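Local coordinates for NikO protein (Streptomyces tendae, PDB 4FQD) that acts as an enolpyruvyl transferase essential in nikkomycin biosynthesis, probably using phosphoenolpyruvate as donor like its MurA-family relatives, at residues 270-275 / 318-323; 275-280 / 348-353; 395-400 / 419-424. The protein carries 4 engineered substitutions. All blocks are in the same frame, centred on the assembly; numbering follows the deposited sequence.

Contact 1: 270-275 / 318-323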
loop_
_atom_site.group_PDB
_atom_site.type_symbol
_atom_site.label_atom_id
_atom_site.label_comp_id
_atom_site.label_asym_id
_atom_site.label_seq_id
_atom_site.Cartn_x
_atom_site.Cartn_y
_atom_site.Cartn_z
ATOM N N THR A 270 20.757 4.689 1.650
ATOM C CA THR A 270 21.538 4.835 0.427
ATOM C C THR A 270 22.734 3.887 0.393
ATOM O O THR A 270 23.011 3.262 -0.629
ATOM C CB THR A 270 22.036 6.283 0.251
ATOM O OG1 THR A 270 20.919 7.181 0.277
ATOM C CG2 THR A 270 22.777 6.440 -1.068
ATOM N N TRP A 271 23.435 3.778 1.517
ATOM C CA TRP A 271 24.617 2.927 1.589
ATOM C C TRP A 271 24.271 1.441 1.634
ATOM O O TRP A 271 25.013 0.610 1.110
ATOM C CB TRP A 271 25.496 3.311 2.782
ATOM C CG TRP A 271 26.218 4.606 2.592
ATOM C CD1 TRP A 271 26.100 5.732 3.354
ATOM C CD2 TRP A 271 27.166 4.917 1.564
ATOM N NE1 TRP A 271 26.920 6.721 2.868
ATOM C CE2 TRP A 271 27.585 6.245 1.768
ATOM C CE3 TRP A 271 27.705 4.197 0.491
ATOM C CZ2 TRP A 271 28.515 6.870 0.943
ATOM C CZ3 TRP A 271 28.628 4.819 -0.326
ATOM C CH2 TRP A 271 29.025 6.142 -0.097
ATOM N N ILE A 272 23.149 1.112 2.264
ATOM C CA ILE A 272 22.667 -0.263 2.285
ATOM C C ILE A 272 22.320 -0.701 0.865
ATOM O O ILE A 272 22.653 -1.810 0.446
ATOM C CB ILE A 272 21.438 -0.422 3.200
ATOM C CG1 ILE A 272 21.836 -0.210 4.664
ATOM C CG2 ILE A 272 20.809 -1.795 3.025
ATOM C CD1 ILE A 272 20.669 -0.255 5.628
ATOM N N CYS A 273 21.661 0.187 0.127
ATOM C CA CYS A 273 21.328 -0.066 -1.269
ATOM C C CYS A 273 22.592 -0.249 -2.102
ATOM O O CYS A 273 22.653 -1.117 -2.972
ATOM C CB CYS A 273 20.490 1.084 -1.833
ATOM S SG CYS A 273 20.106 0.939 -3.595
ATOM N N ALA A 274 23.599 0.570 -1.822
ATOM C CA ALA A 274 24.866 0.508 -2.542
ATOM C C ALA A 274 25.640 -0.765 -2.212
ATOM O O ALA A 274 26.196 -1.409 -3.102
ATOM C CB ALA A 274 25.709 1.738 -2.236
ATOM N N GLY A 275 25.674 -1.121 -0.931
ATOM C CA GLY A 275 26.389 -2.303 -0.485
ATOM C C GLY A 275 25.817 -3.594 -1.040
ATOM O O GLY A 275 26.556 -4.517 -1.381
ATOM N N VAL A 318 26.524 -0.699 10.917
ATOM C CA VAL A 318 25.700 -1.721 10.285
ATOM C C VAL A 318 26.455 -2.297 9.095
ATOM O O VAL A 318 27.293 -1.624 8.494
ATOM C CB VAL A 318 24.329 -1.179 9.826
ATOM C CG1 VAL A 318 23.559 -0.620 11.010
ATOM C CG2 VAL A 318 24.499 -0.123 8.745
ATOM N N THR A 319 26.169 -3.551 8.765
ATOM C CA THR A 319 26.871 -4.223 7.683
ATOM C C THR A 319 25.905 -4.735 6.620
ATOM O O THR A 319 25.095 -5.623 6.880
ATOM C CB THR A 319 27.728 -5.387 8.211
ATOM O OG1 THR A 319 28.765 -4.872 9.054
ATOM C CG2 THR A 319 28.355 -6.146 7.061
ATOM N N ALA A 320 25.997 -4.160 5.425
ATOM C CA ALA A 320 25.134 -4.551 4.319
ATOM C C ALA A 320 25.829 -5.563 3.414
ATOM O O ALA A 320 26.924 -5.311 2.910
ATOM C CB ALA A 320 24.707 -3.328 3.523
ATOM N N HIS A 321 25.186 -6.708 3.214
ATOM C CA HIS A 321 25.766 -7.788 2.424
ATOM C C HIS A 321 25.317 -7.734 0.969
ATOM O O HIS A 321 24.141 -7.506 0.684
ATOM C CB HIS A 321 25.405 -9.147 3.028
ATOM C CG HIS A 321 25.981 -9.377 4.390
ATOM N ND1 HIS A 321 26.900 -10.369 4.651
ATOM C CD2 HIS A 321 25.770 -8.741 5.566
ATOM C CE1 HIS A 321 27.229 -10.338 5.929
ATOM N NE2 HIS A 321 26.557 -9.356 6.508
ATOM N N PRO A 322 26.261 -7.944 0.040
ATOM C CA PRO A 322 25.962 -8.013 -1.393
ATOM C C PRO A 322 25.004 -9.158 -1.709
ATOM O O PRO A 322 24.811 -10.048 -0.879
ATOM C CB PRO A 322 27.330 -8.292 -2.021
ATOM C CG PRO A 322 28.313 -7.769 -1.033
ATOM C CD PRO A 322 27.705 -8.048 0.306
ATOM N N LEU A 323 24.415 -9.128 -2.900
ATOM C CA LEU A 323 23.476 -10.161 -3.322
ATOM C C LEU A 323 24.116 -11.544 -3.370
ATOM O O LEU A 323 25.234 -11.709 -3.857
ATOM C CB LEU A 323 22.886 -9.820 -4.692
ATOM C CG LEU A 323 21.889 -8.662 -4.737
ATOM C CD1 LEU A 323 21.421 -8.420 -6.161
ATOM C CD2 LEU A 323 20.710 -8.953 -3.825
#
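The carbonyl oxygen of G275 is met by P322 from across the contact: P322 CA approaches G275 O to 3.5 Å in a CA-H...O contact bent to 126° at the hydrogen, and P322 CG lies 3.7 Å from the same G275 O. The proline sets its backbone carbon and one side of its ring against this oxygen, near the end of helix 265-278. Earlier on the helix the contact turns apolar. A320 CB comes up from strand 317-320 under the helix backbone, 3.9 Å from I272 CA, while the I272 CG2 branch lies 4.2 Å from A320 CB. With CG1 at chi1 -68°, CG2 falls anti to the I272 backbone N, alongside the methyl of A320. That G275 lacks a side chain is consistent with this approach: a beta carbon there would fall only 3.1 Å from A320 CB. H321 turns from the helix, and its NE2 is hydrogen-bonded to D312. A320 is backbone-bonded to L283 and V318 to I285 of the neighbouring strand 283-286, whose I285 also touches I272. A helix laid on the inner face of an antiparallel strand pair is characteristic of the inverse beta/alpha barrel of enolpyruvyl transferases, with helices inside and sheets outside.

Contact 2: 275-280 / 348-353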
loop_
_atom_site.group_PDB
_atom_site.type_symbol
_atom_site.label_atom_id
_atom_site.label_comp_id
_atom_site.label_asym_id
_atom_site.label_seq_id
_atom_site.Cartn_x
_atom_site.Cartn_y
_atom_site.Cartn_z
ATOM N N GLY A 275 25.674 -1.121 -0.931
ATOM C CA GLY A 275 26.389 -2.303 -0.485
ATOM C C GLY A 275 25.817 -3.594 -1.040
ATOM O O GLY A 275 26.556 -4.517 -1.381
ATOM N N VAL A 276 24.494 -3.658 -1.134
ATOM C CA VAL A 276 23.814 -4.847 -1.634
ATOM C C VAL A 276 24.043 -5.049 -3.133
ATOM O O VAL A 276 24.233 -6.175 -3.596
ATOM C CB VAL A 276 22.295 -4.788 -1.338
ATOM C CG1 VAL A 276 21.543 -5.858 -2.112
ATOM C CG2 VAL A 276 22.039 -4.934 0.154
ATOM N N LEU A 277 24.050 -3.952 -3.883
ATOM C CA LEU A 277 24.066 -4.029 -5.342
ATOM C C LEU A 277 25.428 -3.774 -5.990
ATOM O O LEU A 277 25.665 -4.203 -7.118
ATOM C CB LEU A 277 23.034 -3.063 -5.931
ATOM C CG LEU A 277 21.585 -3.270 -5.485
ATOM C CD1 LEU A 277 20.668 -2.249 -6.141
ATOM C CD2 LEU A 277 21.126 -4.688 -5.789
ATOM N N LEU A 278 26.321 -3.082 -5.288
ATOM C CA LEU A 278 27.577 -2.651 -5.900
ATOM C C LEU A 278 28.836 -3.237 -5.263
ATOM O O LEU A 278 29.894 -3.261 -5.889
ATOM C CB LEU A 278 27.663 -1.122 -5.918
ATOM C CG LEU A 278 26.509 -0.394 -6.609
ATOM C CD1 LEU A 278 26.693 1.115 -6.519
ATOM C CD2 LEU A 278 26.375 -0.838 -8.059
ATOM N N ALA A 279 28.727 -3.705 -4.024
ATOM C CA ALA A 279 29.887 -4.232 -3.311
ATOM C C ALA A 279 30.099 -5.721 -3.570
ATOM O O ALA A 279 29.167 -6.433 -3.943
ATOM C CB ALA A 279 29.760 -3.963 -1.818
ATOM N N ASP A 280 31.331 -6.185 -3.377
ATOM C CA ASP A 280 31.644 -7.605 -3.516
ATOM C C ASP A 280 31.973 -8.221 -2.158
ATOM O O ASP A 280 32.069 -9.440 -2.021
ATOM C CB ASP A 280 32.794 -7.821 -4.503
ATOM C CG ASP A 280 34.043 -7.065 -4.115
ATOM O OD1 ASP A 280 33.929 -6.100 -3.333
ATOM O OD2 ASP A 280 35.137 -7.429 -4.593
ATOM N N ALA A 348 13.079 1.045 -4.956
ATOM C CA ALA A 348 12.676 0.790 -6.332
ATOM C C ALA A 348 13.824 0.158 -7.108
ATOM O O ALA A 348 13.617 -0.747 -7.914
ATOM C CB ALA A 348 12.228 2.079 -7.002
ATOM N N LEU A 349 15.036 0.643 -6.857
ATOM C CA LEU A 349 16.224 0.105 -7.508
ATOM C C LEU A 349 16.484 -1.328 -7.055
ATOM O O LEU A 349 16.869 -2.181 -7.855
ATOM C CB LEU A 349 17.442 0.984 -7.215
ATOM C CG LEU A 349 18.770 0.537 -7.829
ATOM C CD1 LEU A 349 18.636 0.358 -9.333
ATOM C CD2 LEU A 349 19.870 1.534 -7.500
ATOM N N LEU A 350 16.270 -1.584 -5.768
ATOM C CA LEU A 350 16.409 -2.928 -5.221
ATOM C C LEU A 350 15.363 -3.862 -5.819
ATOM O O LEU A 350 15.609 -5.055 -5.991
ATOM C CB LEU A 350 16.277 -2.906 -3.697
ATOM C CG LEU A 350 17.431 -2.281 -2.912
ATOM C CD1 LEU A 350 17.065 -2.144 -1.443
ATOM C CD2 LEU A 350 18.695 -3.110 -3.073
ATOM N N GLY A 351 14.196 -3.307 -6.135
ATOM C CA GLY A 351 13.115 -4.075 -6.724
ATOM C C GLY A 351 13.445 -4.575 -8.117
ATOM O O GLY A 351 12.884 -5.569 -8.579
ATOM N N ALA A 352 14.364 -3.885 -8.787
ATOM C CA ALA A 352 14.798 -4.278 -10.123
ATOM C C ALA A 352 15.589 -5.581 -10.082
ATOM O O ALA A 352 15.774 -6.240 -11.104
ATOM C CB ALA A 352 15.626 -3.172 -10.759
ATOM N N TYR A 353 16.054 -5.945 -8.891
ATOM C CA TYR A 353 16.816 -7.172 -8.702
ATOM C C TYR A 353 15.961 -8.257 -8.059
ATOM O O TYR A 353 16.434 -9.366 -7.807
ATOM C CB TYR A 353 18.059 -6.902 -7.852
ATOM C CG TYR A 353 19.106 -6.062 -8.548
ATOM C CD1 TYR A 353 18.972 -4.682 -8.635
ATOM C CD2 TYR A 353 20.231 -6.648 -9.111
ATOM C CE1 TYR A 353 19.927 -3.910 -9.270
ATOM C CE2 TYR A 353 21.192 -5.885 -9.746
ATOM C CZ TYR A 353 21.036 -4.517 -9.822
ATOM O OH TYR A 353 21.990 -3.753 -10.454
#
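This is a buried, wholly apolar helix-to-helix contact inside the inverse beta/alpha barrel, where the last turn of helix 265-278 meets the end of helix 344-351 and the residues just after it. L277 carries most of it, wedged by both methyls among L349, L350 and Y353. With CG beside the backbone N and the chain then extended (chi1 -58°, chi2 -180°), both methyls reach Y353, CD2 over the face and CD1 near CE1. L277 CD1 also lies 3.7 Å from L350 CD2 and 3.8 Å from L349 CG, in the corner formed by L349 and L350. V276 CG1 touches L350 CD2, 4.1 Å away, the two side chains crossing at about a right angle. L304 and M307 of helix 298-307 pack on L350, and helix 409-419 covers L349 through V414, L417 and A418. Replacing Y353 by a serine would probably strip L277 of the aromatic face it rests on and open a gap beside P397 and A421, which the tyrosine hydroxyl touches. The carbonyl O of L349 lies in the ring plane at the edge of Y353, whereas L277 CD2 stands over one face in a CH-pi contact, 3.6 Å from the ring centroid and 13° off its normal.

Contact 3: 395-400 / 419-424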
loop_
_atom_site.group_PDB
_atom_site.type_symbol
_atom_site.label_atom_id
_atom_site.label_comp_id
_atom_site.label_asym_id
_atom_site.label_seq_id
_atom_site.Cartn_x
_atom_site.Cartn_y
_atom_site.Cartn_z
ATOM N N CYS A 395 14.830 -6.764 -13.620
ATOM C CA CYS A 395 15.183 -5.845 -14.695
ATOM C C CYS A 395 16.346 -4.941 -14.292
ATOM O O CYS A 395 16.199 -3.719 -14.253
ATOM C CB CYS A 395 13.971 -4.999 -15.091
ATOM S SG CYS A 395 13.206 -4.103 -13.718
ATOM N N PRO A 396 17.513 -5.538 -14.001
ATOM C CA PRO A 396 18.651 -4.740 -13.532
ATOM C C PRO A 396 19.181 -3.827 -14.629
ATOM O O PRO A 396 19.116 -4.189 -15.804
ATOM C CB PRO A 396 19.692 -5.802 -13.173
ATOM C CG PRO A 396 19.370 -6.948 -14.058
ATOM C CD PRO A 396 17.877 -6.951 -14.205
ATOM N N PRO A 397 19.693 -2.645 -14.251
ATOM C CA PRO A 397 20.238 -1.684 -15.216
ATOM C C PRO A 397 21.460 -2.255 -15.927
ATOM O O PRO A 397 22.323 -2.848 -15.279
ATOM C CB PRO A 397 20.637 -0.494 -14.336
ATOM C CG PRO A 397 20.833 -1.074 -12.974
ATOM C CD PRO A 397 19.821 -2.171 -12.862
ATOM N N HIS A 398 21.528 -2.081 -17.244
ATOM C CA HIS A 398 22.620 -2.656 -18.021
ATOM C C HIS A 398 22.996 -1.816 -19.238
ATOM O O HIS A 398 24.123 -1.893 -19.722
ATOM C CB HIS A 398 22.270 -4.083 -18.455
ATOM C CG HIS A 398 21.076 -4.168 -19.354
ATOM N ND1 HIS A 398 19.785 -4.225 -18.875
ATOM C CD2 HIS A 398 20.977 -4.209 -20.705
ATOM C CE1 HIS A 398 18.942 -4.295 -19.890
ATOM N NE2 HIS A 398 19.641 -4.286 -21.011
ATOM N N ARG A 399 22.055 -1.016 -19.728
ATOM C CA ARG A 399 22.278 -0.221 -20.934
ATOM C C ARG A 399 23.232 0.949 -20.697
ATOM O O ARG A 399 22.951 1.830 -19.886
ATOM C CB ARG A 399 20.947 0.289 -21.489
ATOM C CG ARG A 399 19.989 -0.816 -21.898
ATOM C CD ARG A 399 18.627 -0.259 -22.271
ATOM N NE ARG A 399 17.677 -1.319 -22.592
ATOM C CZ ARG A 399 16.371 -1.129 -22.748
ATOM N NH1 ARG A 399 15.854 0.085 -22.608
ATOM N NH2 ARG A 399 15.581 -2.153 -23.038
ATOM N N PRO A 400 24.370 0.956 -21.410
ATOM C CA PRO A 400 25.364 2.027 -21.318
ATOM C C PRO A 400 25.163 3.087 -22.398
ATOM O O PRO A 400 24.327 2.919 -23.286
ATOM C CB PRO A 400 26.671 1.283 -21.571
ATOM C CG PRO A 400 26.283 0.232 -22.563
ATOM C CD PRO A 400 24.852 -0.158 -22.247
ATOM N N ALA A 419 23.846 3.620 -12.253
ATOM C CA ALA A 419 24.839 3.805 -13.306
ATOM C C ALA A 419 26.116 3.030 -13.003
ATOM O O ALA A 419 26.781 2.531 -13.912
ATOM C CB ALA A 419 25.146 5.282 -13.491
ATOM N N LEU A 420 26.454 2.930 -11.721
ATOM C CA LEU A 420 27.653 2.214 -11.294
ATOM C C LEU A 420 27.527 0.708 -11.510
ATOM O O LEU A 420 28.519 -0.019 -11.466
ATOM C CB LEU A 420 27.964 2.516 -9.827
ATOM C CG LEU A 420 28.500 3.916 -9.523
ATOM C CD1 LEU A 420 28.566 4.154 -8.022
ATOM C CD2 LEU A 420 29.869 4.112 -10.158
ATOM N N ALA A 421 26.303 0.243 -11.740
ATOM C CA ALA A 421 26.061 -1.171 -12.000
ATOM C C ALA A 421 26.227 -1.487 -13.482
ATOM O O ALA A 421 26.527 -2.620 -13.855
ATOM C CB ALA A 421 24.674 -1.566 -11.524
ATOM N N VAL A 422 26.032 -0.475 -14.323
ATOM C CA VAL A 422 26.118 -0.643 -15.770
ATOM C C VAL A 422 27.563 -0.718 -16.254
ATOM O O VAL A 422 28.332 0.226 -16.072
ATOM C CB VAL A 422 25.405 0.507 -16.509
ATOM C CG1 VAL A 422 25.666 0.423 -18.003
ATOM C CG2 VAL A 422 23.912 0.482 -16.216
ATOM N N PRO A 423 27.933 -1.842 -16.884
ATOM C CA PRO A 423 29.292 -2.040 -17.401
ATOM C C PRO A 423 29.563 -1.188 -18.640
ATOM O O PRO A 423 29.708 -1.721 -19.740
ATOM C CB PRO A 423 29.308 -3.526 -17.765
ATOM C CG PRO A 423 27.888 -3.840 -18.090
ATOM C CD PRO A 423 27.064 -3.000 -17.155
ATOM N N GLY A 424 29.634 0.126 -18.455
ATOM C CA GLY A 424 29.869 1.040 -19.557
ATOM C C GLY A 424 29.867 2.487 -19.107
ATOM O O GLY A 424 29.947 2.772 -17.912
#
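At chi1 172° V422 holds CG1 anti to its backbone N and CG2 anti to its carbonyl carbon, and both methyls lie against the backbone of 397-400, one further along than the other. The CG2 branch lies against the start of that run, 3.6 Å from H398 N and 3.9 Å from P397 CB. The other branch reaches further along: V422 CG1 is 3.3 Å from H398 O and 3.8 Å from P400 CB, and this methyl rests on a peptide oxygen as well as on a proline ring. Before the valine, A421 CB meets the ring of P397 at its CG, 4.1 Å away. After it, G424 CA lies 3.8 Å from P400 CB, and a beta carbon on G424 would clash with that ring atom; the missing side chain allows the approach. Between the two contacts P423 is the centre of an inverse gamma turn, closed by the bond from G424 N to V422 O. H398 points its side chain from V422 and folds back on its own loop: ND1 gives P396 O a hydrogen bond of 3.1 Å, straight at 176°, with the oxygen in the imidazole plane and the donor in the carbonyl plane. This probably helps to fix the ring's rotation at the exposed surface. L378 of helix 372-378 touches both P397 and V422. Residues 397-400 and 421-424 run side by side, their directions 16° apart, into strands 402-405 and 425-429, parallel neighbours in one sheet that helix 409-419 connects as a beta-alpha-beta crossover.

Contacts 1 and 2 share helix 265-278 and meet at G275, their centres about 8 Å apart; contact 3 lies about 11 Å from contact 2 and about 18 Å from contact 1, between centres. Along the chain the segments of contacts 1 and 2 alternate, and contact 3 follows both. Contact 1 sets the helix on its outer sheet, contact 2 joins it to helix 344-351, and contact 3 pairs two loops nearer the surface. Backbone bonds are probable between L323 N and V276 O, and between A352 O and C395 N. Y353, packed on L323, P397 and A421, joins the three contacts into one path from the outer strands through inner helices to the loops that lead into strands 402-405 and 425-429.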